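Local structure of methylocystis parvus OBBP MbnE (Methylocystis parvus OBBP, 5ICQ) at residues E480-Y483 / Q484-Q488. The protein is a periplasmic binding protein that probably captures methanobactin, the copper-chelating peptide, for import into the cell. Sequence-based numbering, arbitrary orientation.
Sequences EVQY and QRRRQ
The Tyr483 ring meets the guanidinium of Arg487 one helical turn on, its CE2 lying 4.1 Å from Arg487 NH1, near the guanidinium plane and at its edge. The two planes stand 75° apart, and NH1 approaches the ring obliquely; CA of Gln484 lies above one face of the same guanidinium, off toward its rim. A water lies above one face of the Arg485 guanidinium, likewise toward the rim, while NH2 comes 3.6 Å from CG1 of Val481, whose side chain runs alongside. Two bends in the Arg485 chain (chi2 130°, chi3 53°) turn its end back toward the start of the helix and so to the valine.

These neighbours illustrate the i to i+4 spacing of an alpha helix, here 480-489. Its backbone bonds include Gln484 N to Glu480 O (3.0 Å) and Arg486 N to Gln482 O (2.8 Å). Val481 O is gripped twice: Arg485 N donates to it at 3.0 Å and the water at 2.7 Å, the water in turn accepting a bond from Gln484 NE2. On another flank, the aliphatic part of Arg486 passes NE2 of Gln482. Tyr483 packs on Met449 and Met495, of the neighbouring parallel strands 442-450 and 494-498. Chemically, the turn is amphipathic: the tyrosine is buried against these strands, while on the exposed flank a valine methyl lies beside a guanidinium nitrogen. Arg486 NH2 forms a salt bridge with Glu447 and NE donates to Asp491 O, separate partners that probably fix the guanidinium's rotation.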
loop_
_atom_site.group_PDB
_atom_site.type_symbol
_atom_site.label_atom_id
_atom_site.label_comp_id
_atom_site.label_asym_id
_atom_site.label_seq_id
_atom_site.Cartn_x
_atom_site.Cartn_y
_atom_site.Cartn_z
ATOM N N GLU A 480 -6.028 18.271 -14.465
ATOM C CA GLU A 480 -4.960 17.645 -13.692
ATOM C C GLU A 480 -4.091 18.664 -12.961
ATOM O O GLU A 480 -3.727 18.456 -11.797
ATOM C CB GLU A 480 -4.099 16.796 -14.631
ATOM C CG GLU A 480 -2.732 16.412 -14.082
ATOM C CD GLU A 480 -1.822 15.804 -15.148
ATOM O OE1 GLU A 480 -1.882 14.573 -15.364
ATOM O OE2 GLU A 480 -1.041 16.554 -15.771
ATOM N N VAL A 481 -3.718 19.752 -13.635
ATOM C CA VAL A 481 -2.788 20.705 -13.037
ATOM C C VAL A 481 -3.446 21.432 -11.869
ATOM O O VAL A 481 -2.854 21.573 -10.793
ATOM C CB VAL A 481 -2.273 21.692 -14.100
ATOM C CG1 VAL A 481 -1.609 22.881 -13.439
ATOM C CG2 VAL A 481 -1.303 20.995 -15.037
ATOM N N GLN A 482 -4.678 21.905 -12.069
ATOM C CA GLN A 482 -5.403 22.603 -11.009
ATOM C C GLN A 482 -5.736 21.671 -9.847
ATOM O O GLN A 482 -5.676 22.080 -8.679
ATOM C CB GLN A 482 -6.691 23.214 -11.574
ATOM C CG GLN A 482 -6.504 24.538 -12.286
ATOM C CD GLN A 482 -6.092 25.649 -11.332
ATOM O OE1 GLN A 482 -5.177 26.425 -11.619
ATOM N NE2 GLN A 482 -6.767 25.730 -10.189
ATOM N N TYR A 483 -6.123 20.431 -10.151
ATOM C CA TYR A 483 -6.436 19.459 -9.104
ATOM C C TYR A 483 -5.232 19.204 -8.209
ATOM O O TYR A 483 -5.339 19.207 -6.976
ATOM C CB TYR A 483 -6.906 18.154 -9.740
ATOM C CG TYR A 483 -7.404 17.119 -8.748
ATOM C CD1 TYR A 483 -8.706 17.167 -8.261
ATOM C CD2 TYR A 483 -6.583 16.086 -8.318
ATOM C CE1 TYR A 483 -9.174 16.216 -7.358
ATOM C CE2 TYR A 483 -7.039 15.133 -7.407
ATOM C CZ TYR A 483 -8.334 15.209 -6.928
ATOM O OH TYR A 483 -8.809 14.264 -6.037
ATOM N N GLN A 484 -4.073 18.960 -8.819
ATOM C CA GLN A 484 -2.871 18.703 -8.033
ATOM C C GLN A 484 -2.479 19.927 -7.215
ATOM O O GLN A 484 -2.125 19.808 -6.036
ATOM C CB GLN A 484 -1.725 18.276 -8.953
ATOM C CG GLN A 484 -0.356 18.301 -8.279
ATOM C CD GLN A 484 0.799 18.087 -9.250
ATOM O OE1 GLN A 484 1.475 17.060 -9.208
ATOM N NE2 GLN A 484 1.038 19.066 -10.114
ATOM N N ARG A 485 -2.525 21.116 -7.821
ATOM C CA ARG A 485 -2.174 22.319 -7.070
ATOM C C ARG A 485 -3.148 22.565 -5.920
ATOM O O ARG A 485 -2.739 22.947 -4.813
ATOM C CB ARG A 485 -2.139 23.532 -7.995
ATOM C CG ARG A 485 -1.956 24.847 -7.272
ATOM C CD ARG A 485 -0.851 25.683 -7.889
ATOM N NE ARG A 485 -1.042 25.861 -9.325
ATOM C CZ ARG A 485 -0.164 25.481 -10.248
ATOM N NH1 ARG A 485 0.978 24.915 -9.886
ATOM N NH2 ARG A 485 -0.420 25.678 -11.533
ATOM N N ARG A 486 -4.442 22.386 -6.168
ATOM C CA ARG A 486 -5.415 22.641 -5.113
ATOM C C ARG A 486 -5.342 21.586 -4.018
ATOM O O ARG A 486 -5.555 21.900 -2.839
ATOM C CB ARG A 486 -6.819 22.738 -5.707
ATOM C CG ARG A 486 -7.007 24.043 -6.493
ATOM C CD ARG A 486 -8.394 24.126 -7.126
ATOM N NE ARG A 486 -9.429 24.028 -6.095
ATOM C CZ ARG A 486 -10.736 24.053 -6.341
ATOM N NH1 ARG A 486 -11.173 24.184 -7.589
ATOM N NH2 ARG A 486 -11.603 23.949 -5.337
ATOM N N ARG A 487 -5.029 20.340 -4.372
ATOM C CA ARG A 487 -4.850 19.332 -3.335
ATOM C C ARG A 487 -3.648 19.670 -2.458
ATOM O O ARG A 487 -3.709 19.535 -1.228
ATOM C CB ARG A 487 -4.691 17.948 -3.965
ATOM C CG ARG A 487 -4.538 16.827 -2.957
ATOM C CD ARG A 487 -4.123 15.526 -3.626
ATOM N NE ARG A 487 -2.724 15.588 -4.030
ATOM C CZ ARG A 487 -2.271 15.269 -5.237
ATOM N NH1 ARG A 487 -3.108 14.838 -6.174
ATOM N NH2 ARG A 487 -0.975 15.369 -5.501
ATOM N N GLN A 488 -2.557 20.136 -3.079
ATOM C CA GLN A 488 -1.337 20.466 -2.343
ATOM C C GLN A 488 -1.546 21.629 -1.385
ATOM O O GLN A 488 -0.959 21.658 -0.296
ATOM C CB GLN A 488 -0.206 20.791 -3.327
ATOM C CG GLN A 488 0.369 19.540 -3.980
ATOM C CD GLN A 488 1.311 19.859 -5.132
ATOM O OE1 GLN A 488 1.389 21.000 -5.588
ATOM N NE2 GLN A 488 2.032 18.848 -5.602
HETATM O O HOH W 1 -0.168 21.385 -10.319
#